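Putative Ribokinase II (PDB 3IQ0) probably transfers the gamma-phosphate of ATP to a sugar hydroxyl, as a member of the pfkB (ribokinase) family of carbohydrate kinases. Local coordinates at residues Phe7-Ile12 / Thr132-Met137; Pro40-Asp45 / Gly259-Gly264; Ile57-Asn62 / Ser84-Glu89; Gly116-Gln121 / Val147-Lys152. All coordinates share one frame; numbering follows the deposited sequence.

Interactions 1 and 2 lie in the core of the chain, and interactions 3 and 4 lie nearer the surface. Interactions 1 and 3 join strands of the same parallel region: 5-9 and 54-61 are neighbours in the central sheet. Both rest on backbone hydrogen bonds, but only interaction 3 reaches exposed side chains. Interaction 2 has no hydrogen bond across it. There two helices pack together, and one of them, 258-271, borders ATP. Phe43 of the other touches His135 and Met137 of interaction 1. In interaction 4 a loop lies on helix 144-159, which follows strand 131-137. Its Leu118 touches both Ile9 of interaction 1 and Cys59 of interaction 3.

Interaction 1. Residues Phe7-Ile12 / Thr132-Met137; sequences FTIGEI and THFHIM
The ring of Phe134 overlaps Phe7 and Ile9 of the neighbouring strand. Strands 5-9 and 131-137 are parallel neighbours in the central sheet of the ribokinase fold. Phe134 CG stands opposite the backbone N (chi1 -167°), and this turns the ring toward strand 5-9. Phe134 CD1 meets Phe7 CB at 3.7 Å. Phe134 CZ meets Ile9 CG2 at 3.4 Å, the two side chains crossing at a slant. Helix 144-159 packs on the same face, with Ala153 and Val157 against Phe134. Thr8 and His135 point to the other face of the sheet. There Thr8 OG1 lies at the edge of the His135 ring, in its plane, and His135 ND1 is hydrogen-bonded to Ser165 OG.

The backbones are joined by two nearly straight bonds. Phe7 N donates to His133 O at 2.9 Å, and His135 N donates to Phe7 O at 2.8 Å. The ladder then opens, and Ile9 N is 3.8 Å from His135 O. Thr8 OG1 donates to that same His135 O at 2.9 Å, from 45° above the carbonyl plane. Farther on a water lies between the strands. Its approach to Ile9 O is doubtfully short, but it accepts from Met137 N at 2.8 Å.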
loop_
_atom_site.group_PDB
_atom_site.type_symbol
_atom_site.label_atom_id
_atom_site.label_comp_id
_atom_site.label_asym_id
_atom_site.label_seq_id
_atom_site.Cartn_x
_atom_site.Cartn_y
_atom_site.Cartn_z
ATOM N N PHE B 7 -6.343 -25.566 9.915
ATOM C CA PHE B 7 -6.484 -24.475 8.963
ATOM C C PHE B 7 -6.727 -23.154 9.669
ATOM O O PHE B 7 -7.173 -23.120 10.817
ATOM C CB PHE B 7 -7.669 -24.733 8.026
ATOM C CG PHE B 7 -7.291 -25.334 6.707
ATOM C CD1 PHE B 7 -7.052 -24.520 5.601
ATOM C CD2 PHE B 7 -7.180 -26.712 6.562
ATOM C CE1 PHE B 7 -6.711 -25.077 4.371
ATOM C CE2 PHE B 7 -6.839 -27.273 5.339
ATOM C CZ PHE B 7 -6.606 -26.458 4.242
ATOM N N THR B 8 -6.398 -22.067 8.980
ATOM C CA THR B 8 -6.666 -20.742 9.498
ATOM C C THR B 8 -7.115 -19.926 8.303
ATOM O O THR B 8 -7.086 -20.399 7.170
ATOM C CB THR B 8 -5.445 -20.068 10.159
ATOM O OG1 THR B 8 -5.893 -18.906 10.867
ATOM C CG2 THR B 8 -4.423 -19.644 9.128
ATOM N N ILE B 9 -7.521 -18.693 8.555
ATOM C CA ILE B 9 -8.012 -17.840 7.492
ATOM C C ILE B 9 -7.705 -16.402 7.861
ATOM O O ILE B 9 -7.600 -16.070 9.039
ATOM C CB ILE B 9 -9.540 -18.039 7.357
ATOM C CG1 ILE B 9 -10.096 -17.248 6.176
ATOM C CG2 ILE B 9 -10.223 -17.617 8.652
ATOM C CD1 ILE B 9 -11.519 -17.658 5.824
ATOM N N GLY B 10 -7.550 -15.538 6.867
ATOM C CA GLY B 10 -7.286 -14.154 7.204
ATOM C C GLY B 10 -6.347 -13.391 6.303
ATOM O O GLY B 10 -6.170 -13.715 5.129
ATOM N N GLU B 11 -5.729 -12.373 6.880
ATOM C CA GLU B 11 -4.830 -11.508 6.144
ATOM C C GLU B 11 -3.392 -11.991 6.056
ATOM O O GLU B 11 -2.829 -12.505 7.021
ATOM C CB GLU B 11 -4.850 -10.104 6.759
ATOM C CG GLU B 11 -4.279 -10.013 8.182
ATOM C CD GLU B 11 -5.252 -10.454 9.269
ATOM O OE1 GLU B 11 -6.299 -11.048 8.939
ATOM O OE2 GLU B 11 -4.962 -10.206 10.460
ATOM N N ILE B 12 -2.819 -11.822 4.871
ATOM C CA ILE B 12 -1.431 -12.153 4.601
ATOM C C ILE B 12 -0.885 -10.850 4.025
ATOM O O ILE B 12 -1.449 -10.300 3.078
ATOM C CB ILE B 12 -1.288 -13.256 3.544
ATOM C CG1 ILE B 12 -1.657 -14.612 4.144
ATOM C CG2 ILE B 12 0.133 -13.292 3.015
ATOM C CD1 ILE B 12 -1.571 -15.742 3.142
ATOM N N THR B 132 -9.943 -30.615 10.794
ATOM C CA THR B 132 -10.523 -30.987 12.080
ATOM C C THR B 132 -10.366 -29.855 13.095
ATOM O O THR B 132 -10.973 -29.875 14.167
ATOM C CB THR B 132 -9.823 -32.237 12.646
ATOM O OG1 THR B 132 -8.424 -31.963 12.794
ATOM C CG2 THR B 132 -10.002 -33.432 11.713
ATOM N N HIS B 133 -9.514 -28.889 12.763
ATOM C CA HIS B 133 -9.270 -27.750 13.631
ATOM C C HIS B 133 -9.152 -26.492 12.790
ATOM O O HIS B 133 -8.321 -26.410 11.890
ATOM C CB HIS B 133 -7.987 -27.947 14.443
ATOM C CG HIS B 133 -8.122 -28.941 15.557
ATOM N ND1 HIS B 133 -8.404 -30.271 15.339
ATOM C CD2 HIS B 133 -8.008 -28.793 16.898
ATOM C CE1 HIS B 133 -8.455 -30.904 16.499
ATOM N NE2 HIS B 133 -8.218 -30.030 17.460
ATOM N N PHE B 134 -10.002 -25.517 13.084
ATOM C CA PHE B 134 -9.998 -24.263 12.353
ATOM C C PHE B 134 -9.740 -23.145 13.344
ATOM O O PHE B 134 -10.428 -23.031 14.365
ATOM C CB PHE B 134 -11.347 -24.043 11.665
ATOM C CG PHE B 134 -11.336 -22.936 10.656
ATOM C CD1 PHE B 134 -10.694 -23.096 9.437
ATOM C CD2 PHE B 134 -11.977 -21.730 10.922
ATOM C CE1 PHE B 134 -10.690 -22.076 8.493
ATOM C CE2 PHE B 134 -11.980 -20.699 9.983
ATOM C CZ PHE B 134 -11.335 -20.873 8.768
ATOM N N HIS B 135 -8.744 -22.322 13.037
ATOM C CA HIS B 135 -8.378 -21.224 13.915
ATOM C C HIS B 135 -8.730 -19.865 13.327
ATOM O O HIS B 135 -8.445 -19.578 12.166
ATOM C CB HIS B 135 -6.887 -21.271 14.214
ATOM C CG HIS B 135 -6.434 -20.180 15.127
ATOM N ND1 HIS B 135 -6.650 -20.212 16.485
ATOM C CD2 HIS B 135 -5.836 -18.994 14.865
ATOM C CE1 HIS B 135 -6.204 -19.090 17.023
ATOM N NE2 HIS B 135 -5.706 -18.334 16.063
ATOM N N ILE B 136 -9.349 -19.028 14.151
ATOM C CA ILE B 136 -9.762 -17.700 13.723
ATOM C C ILE B 136 -9.037 -16.590 14.478
ATOM O O ILE B 136 -8.918 -16.637 15.699
ATOM C CB ILE B 136 -11.285 -17.513 13.917
ATOM C CG1 ILE B 136 -12.040 -18.456 12.981
ATOM C CG2 ILE B 136 -11.683 -16.078 13.618
ATOM C CD1 ILE B 136 -13.518 -18.566 13.309
HETATM N N MSE B 137 -8.543 -15.607 13.730
HETATM C CA MSE B 137 -7.861 -14.443 14.291
HETATM C C MSE B 137 -8.875 -13.296 14.247
HETATM O O MSE B 137 -9.374 -12.950 13.177
HETATM C CB MSE B 137 -6.645 -14.058 13.440
HETATM C CG MSE B 137 -5.455 -14.979 13.570
HETATM SE SE MSE B 137 -4.723 -14.858 15.346
HETATM C CE MSE B 137 -3.261 -16.113 15.138
HETATM O O HOH W 1 -8.826 -15.239 10.981
#

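Interaction 2. Residues Pro40-Asp45 / Gly259-Gly264; sequences PAIFID and GDCFGG. With ATP (adenosine-5'-triphosphate), chain G.
The Phe43 ring lies aslant against the bare backbone of Gly263 and Gly264. Its CE1 is 3.2 Å from Gly263 C, and its CD1 is 3.2 Å from Gly264 N. The ring is also stacked with that of His135 from strand 131-137. A second ring, that of Phe262, lies obliquely by the ribose, with CD1 3.5 Å from ATP C4'. Helix 258-271 starts in the Gly-Ala-Gly-Asp signature of the pfkB family, whose last two residues are Gly259 and Asp260. It packs on helix 39-49 with the two short axes 7.6 Å apart and crossing at -40°.

The close approach depends on the two glycines, which present no side chain to the neighbouring helix. Phe43 CG points opposite its backbone N (chi1 170°), and this carries the ring onto them. No hydrogen bond crosses between the helices, so the contact rests on shape. Next to Phe43, Ile42 crosses Asp260 at a slant; Asp260 is one turn before Gly264. Ile42 CD1 is 3.6 Å from Asp260 OD2, while Ile42 CG2 reaches Cys261 SG at 4.1 Å. Cys261 and Phe262 also pack on helix 276-290.

The start of helix 258-271 faces the triphosphate. Its dipole would probably help to stabilise the negative charge there, as in other pfkB kinases. Gly259 CA is 3.4 Å from ATP O3A, the oxygen that bridges the alpha and beta phosphates. Asp260 OD1 lies 4.0 Å from the gamma-phosphate oxygen O3G of ATP.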
loop_
_atom_site.group_PDB
_atom_site.type_symbol
_atom_site.label_atom_id
_atom_site.label_comp_id
_atom_site.label_asym_id
_atom_site.label_seq_id
_atom_site.Cartn_x
_atom_site.Cartn_y
_atom_site.Cartn_z
ATOM N N PRO B 40 -2.661 -14.471 10.897
ATOM C CA PRO B 40 -2.973 -15.846 10.492
ATOM C C PRO B 40 -1.774 -16.569 9.879
ATOM O O PRO B 40 -1.565 -17.759 10.132
ATOM C CB PRO B 40 -4.106 -15.664 9.480
ATOM C CG PRO B 40 -4.772 -14.393 9.936
ATOM C CD PRO B 40 -3.589 -13.515 10.265
ATOM N N ALA B 41 -0.991 -15.847 9.077
ATOM C CA ALA B 41 0.178 -16.429 8.423
ATOM C C ALA B 41 1.256 -16.829 9.427
ATOM O O ALA B 41 1.864 -17.890 9.302
ATOM C CB ALA B 41 0.753 -15.453 7.396
ATOM N N ILE B 42 1.501 -15.976 10.414
ATOM C CA ILE B 42 2.500 -16.283 11.427
ATOM C C ILE B 42 2.018 -17.464 12.275
ATOM O O ILE B 42 2.798 -18.358 12.613
ATOM C CB ILE B 42 2.776 -15.057 12.321
ATOM C CG1 ILE B 42 3.202 -13.875 11.448
ATOM C CG2 ILE B 42 3.870 -15.386 13.325
ATOM C CD1 ILE B 42 3.267 -12.561 12.178
ATOM N N PHE B 43 0.733 -17.468 12.611
ATOM C CA PHE B 43 0.154 -18.558 13.392
ATOM C C PHE B 43 0.390 -19.877 12.664
ATOM O O PHE B 43 0.945 -20.826 13.224
ATOM C CB PHE B 43 -1.364 -18.360 13.553
ATOM C CG PHE B 43 -2.087 -19.559 14.133
ATOM C CD1 PHE B 43 -2.182 -19.736 15.511
ATOM C CD2 PHE B 43 -2.677 -20.506 13.297
ATOM C CE1 PHE B 43 -2.855 -20.834 16.054
ATOM C CE2 PHE B 43 -3.354 -21.616 13.824
ATOM C CZ PHE B 43 -3.442 -21.777 15.204
ATOM N N ILE B 44 -0.038 -19.924 11.409
ATOM C CA ILE B 44 0.088 -21.132 10.607
ATOM C C ILE B 44 1.531 -21.529 10.333
ATOM O O ILE B 44 1.830 -22.712 10.190
ATOM C CB ILE B 44 -0.689 -20.993 9.270
ATOM C CG1 ILE B 44 -1.273 -22.348 8.886
ATOM C CG2 ILE B 44 0.211 -20.472 8.167
ATOM C CD1 ILE B 44 -2.306 -22.842 9.864
ATOM N N ASP B 45 2.430 -20.553 10.249
ATOM C CA ASP B 45 3.834 -20.888 10.008
ATOM C C ASP B 45 4.380 -21.610 11.246
ATOM O O ASP B 45 5.182 -22.546 11.133
ATOM C CB ASP B 45 4.659 -19.634 9.739
ATOM C CG ASP B 45 6.026 -19.954 9.165
ATOM O OD1 ASP B 45 6.085 -20.633 8.124
ATOM O OD2 ASP B 45 7.038 -19.517 9.747
ATOM N N GLY B 259 2.056 -13.523 20.339
ATOM C CA GLY B 259 0.749 -14.136 20.476
ATOM C C GLY B 259 0.419 -15.139 19.390
ATOM O O GLY B 259 -0.201 -16.170 19.664
ATOM N N ASP B 260 0.814 -14.840 18.157
ATOM C CA ASP B 260 0.553 -15.741 17.034
ATOM C C ASP B 260 1.348 -17.037 17.201
ATOM O O ASP B 260 0.840 -18.124 16.948
ATOM C CB ASP B 260 0.935 -15.071 15.709
ATOM C CG ASP B 260 0.312 -13.686 15.545
ATOM O OD1 ASP B 260 -0.782 -13.453 16.101
ATOM O OD2 ASP B 260 0.910 -12.836 14.842
ATOM N N CYS B 261 2.600 -16.914 17.624
ATOM C CA CYS B 261 3.446 -18.082 17.825
ATOM C C CYS B 261 2.948 -18.879 19.013
ATOM O O CYS B 261 2.879 -20.108 18.958
ATOM C CB CYS B 261 4.897 -17.659 18.034
ATOM S SG CYS B 261 5.708 -17.156 16.491
ATOM N N PHE B 262 2.597 -18.181 20.087
ATOM C CA PHE B 262 2.066 -18.845 21.269
ATOM C C PHE B 262 0.863 -19.675 20.811
ATOM O O PHE B 262 0.712 -20.833 21.195
ATOM C CB PHE B 262 1.587 -17.810 22.301
ATOM C CG PHE B 262 0.910 -18.416 23.506
ATOM C CD1 PHE B 262 1.609 -18.607 24.686
ATOM C CD2 PHE B 262 -0.414 -18.830 23.443
ATOM C CE1 PHE B 262 1.008 -19.203 25.794
ATOM C CE2 PHE B 262 -1.033 -19.430 24.545
ATOM C CZ PHE B 262 -0.316 -19.618 25.724
ATOM N N GLY B 263 0.014 -19.065 19.987
ATOM C CA GLY B 263 -1.180 -19.734 19.495
ATOM C C GLY B 263 -0.912 -20.959 18.640
ATOM O O GLY B 263 -1.527 -22.011 18.841
ATOM N N GLY B 264 -0.015 -20.823 17.669
ATOM C CA GLY B 264 0.306 -21.953 16.813
ATOM C C GLY B 264 0.883 -23.084 17.639
ATOM O O GLY B 264 0.522 -24.251 17.458
HETATM P PG ATP G . -0.977 -10.219 19.938
HETATM O O1G ATP G . 0.289 -9.920 19.181
HETATM O O2G ATP G . -2.004 -9.127 19.777
HETATM O O3G ATP G . -1.575 -11.549 19.479
HETATM P PB ATP G . -0.952 -11.231 22.715
HETATM O O1B ATP G . -1.265 -10.373 23.902
HETATM O O2B ATP G . -1.953 -12.200 22.190
HETATM O O3B ATP G . -0.522 -10.293 21.478
HETATM P PA ATP G . 1.481 -11.558 24.181
HETATM O O1A ATP G . 2.312 -10.401 23.671
HETATM O O2A ATP G . 0.765 -11.460 25.474
HETATM O O3A ATP G . 0.404 -11.978 23.033
HETATM O "O5'" ATP G . 2.060 -13.267 24.114
HETATM C "C5'" ATP G . 2.434 -14.494 23.675
HETATM C "C4'" ATP G . 2.839 -15.290 24.890
HETATM O "O4'" ATP G . 4.233 -15.112 24.611
HETATM C "C3'" ATP G . 2.781 -14.696 26.341
HETATM O "O3'" ATP G . 1.636 -15.057 27.094
HETATM C "C2'" ATP G . 4.064 -15.139 26.894
HETATM O "O2'" ATP G . 3.967 -16.482 27.388
HETATM C "C1'" ATP G . 5.036 -14.988 25.764
HETATM N N9 ATP G . 5.699 -13.620 25.788
HETATM C C8 ATP G . 5.334 -12.445 25.141
HETATM N N7 ATP G . 6.176 -11.436 25.412
HETATM C C5 ATP G . 7.111 -11.919 26.228
HETATM C C6 ATP G . 8.330 -11.399 26.937
HETATM N N6 ATP G . 8.683 -10.125 26.763
HETATM N N1 ATP G . 9.081 -12.272 27.754
HETATM C C2 ATP G . 8.748 -13.613 27.964
HETATM N N3 ATP G . 7.622 -14.152 27.336
HETATM C C4 ATP G . 6.798 -13.369 26.495
#

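Interaction 3. Residues Ile57-Asn62 / Ser84-Glu89; sequences ISCVGN and SVLPLE
First torsions of -79° at Cys59 and -51° at Leu86 set SG and CG opposite their own carbonyl carbons. The two residues share one face of the sheet, and Cys59 SG meets Leu86 CD1 at 3.9 Å. On the other face Val85 CG1 stands opposite its backbone N (chi1 -177°). It is thereby brought up to Asn62, 3.7 Å from Asn62 CB, and the two side chains cross at a slant.

The backbones run parallel and are laced by three bonds. Ser84 N donates to Ser58 O at 3.0 Å, Val60 N to Ser84 O at 3.0 Å and Leu86 N to Val60 O at 2.7 Å. The last two run almost straight on to the oxygen. Beyond them Gly61 CA makes a CA-H...O contact of 3.4 Å with Leu86 O. A type I turn from Leu86 to Glu89 follows. A water accepts from Asn62 N at 2.8 Å and lies beside the carbonyls of the turn.

Glu89 packs on Asn112 of the second subunit. The two strands and helix 64-75 form a beta-alpha-beta crossover. Strand 83-86 is outermost in the chain's central sheet. Strand 54-61 lies between it and strand 5-9, and Ser58 OG is hydrogen-bonded to Gly10 O just past that strand.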
loop_
_atom_site.group_PDB
_atom_site.type_symbol
_atom_site.label_atom_id
_atom_site.label_comp_id
_atom_site.label_asym_id
_atom_site.label_seq_id
_atom_site.Cartn_x
_atom_site.Cartn_y
_atom_site.Cartn_z
ATOM N N ILE B 57 -6.324 -20.099 4.188
ATOM C CA ILE B 57 -7.202 -19.510 3.178
ATOM C C ILE B 57 -6.987 -18.011 3.259
ATOM O O ILE B 57 -7.288 -17.397 4.278
ATOM C CB ILE B 57 -8.690 -19.817 3.471
ATOM C CG1 ILE B 57 -8.943 -21.324 3.384
ATOM C CG2 ILE B 57 -9.577 -19.086 2.479
ATOM C CD1 ILE B 57 -10.344 -21.733 3.793
ATOM N N SER B 58 -6.462 -17.423 2.188
ATOM C CA SER B 58 -6.197 -15.990 2.176
ATOM C C SER B 58 -6.163 -15.451 0.748
ATOM O O SER B 58 -6.389 -16.195 -0.202
ATOM C CB SER B 58 -4.861 -15.714 2.876
ATOM O OG SER B 58 -4.630 -14.325 3.046
ATOM N N CYS B 59 -5.884 -14.155 0.612
ATOM C CA CYS B 59 -5.813 -13.497 -0.690
ATOM C C CYS B 59 -4.605 -12.581 -0.774
ATOM O O CYS B 59 -4.349 -11.818 0.148
ATOM C CB CYS B 59 -7.061 -12.639 -0.936
ATOM S SG CYS B 59 -8.539 -13.523 -1.444
ATOM N N VAL B 60 -3.860 -12.663 -1.870
ATOM C CA VAL B 60 -2.715 -11.780 -2.082
ATOM C C VAL B 60 -2.829 -11.256 -3.508
ATOM O O VAL B 60 -3.600 -11.794 -4.310
ATOM C CB VAL B 60 -1.351 -12.505 -1.933
ATOM C CG1 VAL B 60 -1.209 -13.079 -0.533
ATOM C CG2 VAL B 60 -1.215 -13.586 -2.986
ATOM N N GLY B 61 -2.082 -10.204 -3.818
ATOM C CA GLY B 61 -2.117 -9.657 -5.160
ATOM C C GLY B 61 -1.143 -10.412 -6.043
ATOM O O GLY B 61 -0.408 -11.278 -5.564
ATOM N N ASN B 62 -1.136 -10.087 -7.329
ATOM C CA ASN B 62 -0.242 -10.730 -8.281
ATOM C C ASN B 62 1.072 -9.954 -8.370
ATOM O O ASN B 62 1.447 -9.460 -9.434
ATOM C CB ASN B 62 -0.920 -10.798 -9.654
ATOM C CG ASN B 62 -0.041 -11.428 -10.709
ATOM O OD1 ASN B 62 0.521 -12.502 -10.505
ATOM N ND2 ASN B 62 0.077 -10.764 -11.852
ATOM N N SER B 84 -5.547 -17.444 -2.755
ATOM C CA SER B 84 -5.938 -16.931 -4.066
ATOM C C SER B 84 -5.104 -15.711 -4.458
ATOM O O SER B 84 -4.693 -14.930 -3.604
ATOM C CB SER B 84 -7.414 -16.535 -4.057
ATOM O OG SER B 84 -8.224 -17.613 -3.628
ATOM N N VAL B 85 -4.864 -15.554 -5.755
ATOM C CA VAL B 85 -4.099 -14.420 -6.260
ATOM C C VAL B 85 -5.063 -13.477 -6.988
ATOM O O VAL B 85 -5.738 -13.878 -7.932
ATOM C CB VAL B 85 -2.982 -14.888 -7.223
ATOM C CG1 VAL B 85 -2.142 -13.699 -7.673
ATOM C CG2 VAL B 85 -2.101 -15.915 -6.529
ATOM N N LEU B 86 -5.135 -12.228 -6.533
ATOM C CA LEU B 86 -6.033 -11.247 -7.125
ATOM C C LEU B 86 -5.281 -10.201 -7.942
ATOM O O LEU B 86 -4.655 -9.299 -7.387
ATOM C CB LEU B 86 -6.836 -10.559 -6.022
ATOM C CG LEU B 86 -7.553 -11.483 -5.036
ATOM C CD1 LEU B 86 -8.333 -10.646 -4.042
ATOM C CD2 LEU B 86 -8.484 -12.427 -5.777
ATOM N N PRO B 87 -5.345 -10.306 -9.279
ATOM C CA PRO B 87 -4.684 -9.393 -10.220
ATOM C C PRO B 87 -5.005 -7.910 -10.033
ATOM O O PRO B 87 -4.119 -7.060 -10.127
ATOM C CB PRO B 87 -5.154 -9.904 -11.581
ATOM C CG PRO B 87 -5.329 -11.371 -11.337
ATOM C CD PRO B 87 -6.038 -11.382 -10.007
ATOM N N LEU B 88 -6.269 -7.603 -9.763
ATOM C CA LEU B 88 -6.691 -6.216 -9.593
ATOM C C LEU B 88 -6.379 -5.599 -8.230
ATOM O O LEU B 88 -6.645 -4.416 -8.006
ATOM C CB LEU B 88 -8.191 -6.096 -9.860
ATOM C CG LEU B 88 -8.670 -6.569 -11.233
ATOM C CD1 LEU B 88 -10.177 -6.414 -11.317
ATOM C CD2 LEU B 88 -7.978 -5.768 -12.328
ATOM N N GLU B 89 -5.814 -6.389 -7.323
ATOM C CA GLU B 89 -5.504 -5.886 -5.991
ATOM C C GLU B 89 -4.016 -5.868 -5.671
ATOM O O GLU B 89 -3.205 -6.480 -6.364
ATOM C CB GLU B 89 -6.235 -6.721 -4.939
ATOM C CG GLU B 89 -7.746 -6.616 -5.004
ATOM C CD GLU B 89 -8.242 -5.216 -4.704
ATOM O OE1 GLU B 89 -7.854 -4.654 -3.653
ATOM O OE2 GLU B 89 -9.030 -4.680 -5.513
HETATM O O HOH W 2 -2.202 -7.677 -8.347
#

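Interaction 4. Residues Gly116-Gln121 / Val147-Lys152; sequences GKLSAQ and VDAVKK
Ala120 sits directly on helix 144-159, and its main partners are Ala149 and Lys152. The small side chains let the two backbones come very close. Ala120 CA is 3.5 Å from Ala149 CA. The methyl group of each alanine rests on the other segment's backbone. Ala149 CB points at the loop and lies 3.7 Å from Ala120 N. Ala120 CB lies 3.8 Å from Asp148 O, an oxygen that already accepts the helical bond from Lys152 N. One methyl thus fits beside a peptide of the loop, and the other beside a turn of the helix.

Leu118 widens the apolar patch, with its CG 4.1 Å from Ala149 CB. The far end of the Leu118 side chain turns inward, to Ile9 of strand 5-9 and to Ile57 and Cys59 of strand 54-61. In the alpha/beta architecture of the ribokinase fold, helix 144-159 follows strand 131-137 and packs on the central sheet. The loop 116-121 comes after strand 106-109, and its Leu118 lies between this helix and the strands. Val150 of the helix also touches Ile9.

Lys152 closes the outer side of the contact. Its CG lies opposite the backbone N (chi1 177°), and the chain is extended from there to the amine. It runs past Ala120 on the way. Lys152 NZ donates to Ala120 O at 2.8 Å, although the position of that oxygen is somewhat doubtful. The side-chain amide of Gln121 merely lies near the amine, with NE2 3.9 Å from Lys152 NZ and no hydrogen bond between them.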
loop_
_atom_site.group_PDB
_atom_site.type_symbol
_atom_site.label_atom_id
_atom_site.label_comp_id
_atom_site.label_asym_id
_atom_site.label_seq_id
_atom_site.Cartn_x
_atom_site.Cartn_y
_atom_site.Cartn_z
ATOM N N GLY B 116 -8.610 -7.476 2.409
ATOM C CA GLY B 116 -10.031 -7.224 2.553
ATOM C C GLY B 116 -10.895 -7.658 1.386
ATOM O O GLY B 116 -12.063 -7.279 1.317
ATOM N N LYS B 117 -10.331 -8.450 0.478
ATOM C CA LYS B 117 -11.065 -8.942 -0.687
ATOM C C LYS B 117 -11.518 -10.389 -0.486
ATOM O O LYS B 117 -12.284 -10.928 -1.283
ATOM C CB LYS B 117 -10.189 -8.870 -1.933
ATOM C CG LYS B 117 -10.858 -8.231 -3.138
ATOM C CD LYS B 117 -10.559 -6.740 -3.224
ATOM C CE LYS B 117 -11.254 -5.943 -2.139
ATOM N NZ LYS B 117 -12.712 -5.854 -2.375
ATOM N N LEU B 118 -11.037 -11.013 0.582
ATOM C CA LEU B 118 -11.398 -12.391 0.894
ATOM C C LEU B 118 -12.915 -12.516 1.000
ATOM O O LEU B 118 -13.534 -11.896 1.859
ATOM C CB LEU B 118 -10.757 -12.811 2.219
ATOM C CG LEU B 118 -10.886 -14.271 2.669
ATOM C CD1 LEU B 118 -10.225 -15.180 1.652
ATOM C CD2 LEU B 118 -10.230 -14.449 4.031
ATOM N N SER B 119 -13.516 -13.315 0.130
ATOM C CA SER B 119 -14.963 -13.485 0.164
ATOM C C SER B 119 -15.344 -14.924 0.478
ATOM O O SER B 119 -14.577 -15.850 0.219
ATOM C CB SER B 119 -15.582 -13.064 -1.174
ATOM O OG SER B 119 -15.105 -13.863 -2.243
ATOM N N ALA B 120 -16.537 -15.097 1.036
ATOM C CA ALA B 120 -17.046 -16.413 1.394
ATOM C C ALA B 120 -16.925 -17.397 0.237
ATOM O O ALA B 120 -16.908 -18.606 0.444
ATOM C CB ALA B 120 -18.498 -16.304 1.837
ATOM N N GLN B 121 -16.839 -16.884 -0.986
ATOM C CA GLN B 121 -16.718 -17.769 -2.133
ATOM C C GLN B 121 -15.269 -18.193 -2.306
ATOM O O GLN B 121 -14.985 -19.305 -2.746
ATOM C CB GLN B 121 -17.219 -17.084 -3.404
ATOM C CG GLN B 121 -17.577 -18.074 -4.498
ATOM C CD GLN B 121 -18.529 -19.154 -4.004
ATOM O OE1 GLN B 121 -19.622 -18.858 -3.516
ATOM N NE2 GLN B 121 -18.115 -20.411 -4.124
ATOM N N VAL B 147 -16.205 -11.498 7.682
ATOM C CA VAL B 147 -17.016 -12.266 8.622
ATOM C C VAL B 147 -17.789 -13.352 7.881
ATOM O O VAL B 147 -18.003 -14.441 8.413
ATOM C CB VAL B 147 -18.018 -11.364 9.389
ATOM C CG1 VAL B 147 -17.299 -10.162 9.970
ATOM C CG2 VAL B 147 -19.137 -10.926 8.472
ATOM N N ASP B 148 -18.203 -13.052 6.654
ATOM C CA ASP B 148 -18.940 -14.017 5.850
ATOM C C ASP B 148 -18.051 -15.199 5.486
ATOM O O ASP B 148 -18.446 -16.355 5.646
ATOM C CB ASP B 148 -19.476 -13.350 4.580
ATOM C CG ASP B 148 -20.716 -12.512 4.838
ATOM O OD1 ASP B 148 -21.054 -12.291 6.021
ATOM O OD2 ASP B 148 -21.350 -12.073 3.855
ATOM N N ALA B 149 -16.851 -14.904 4.997
ATOM C CA ALA B 149 -15.903 -15.945 4.622
ATOM C C ALA B 149 -15.639 -16.831 5.834
ATOM O O ALA B 149 -15.630 -18.058 5.730
ATOM C CB ALA B 149 -14.599 -15.316 4.138
ATOM N N VAL B 150 -15.438 -16.201 6.987
ATOM C CA VAL B 150 -15.181 -16.934 8.217
ATOM C C VAL B 150 -16.397 -17.735 8.684
ATOM O O VAL B 150 -16.262 -18.878 9.112
ATOM C CB VAL B 150 -14.735 -15.976 9.337
ATOM C CG1 VAL B 150 -14.634 -16.721 10.652
ATOM C CG2 VAL B 150 -13.390 -15.367 8.981
ATOM N N LYS B 151 -17.585 -17.145 8.603
ATOM C CA LYS B 151 -18.796 -17.853 9.017
ATOM C C LYS B 151 -19.007 -19.120 8.187
ATOM O O LYS B 151 -19.356 -20.168 8.725
ATOM C CB LYS B 151 -20.022 -16.941 8.900
ATOM C CG LYS B 151 -20.084 -15.853 9.964
ATOM C CD LYS B 151 -21.384 -15.060 9.903
ATOM C CE LYS B 151 -21.474 -14.076 11.062
ATOM N NZ LYS B 151 -22.758 -13.308 11.085
ATOM N N LYS B 152 -18.782 -19.019 6.879
ATOM C CA LYS B 152 -18.943 -20.155 5.976
ATOM C C LYS B 152 -17.956 -21.266 6.333
ATOM O O LYS B 152 -18.341 -22.422 6.503
ATOM C CB LYS B 152 -18.711 -19.712 4.528
ATOM C CG LYS B 152 -18.782 -20.840 3.508
ATOM C CD LYS B 152 -18.455 -20.350 2.100
ATOM C CE LYS B 152 -18.279 -21.519 1.130
ATOM N NZ LYS B 152 -17.967 -21.099 -0.274
#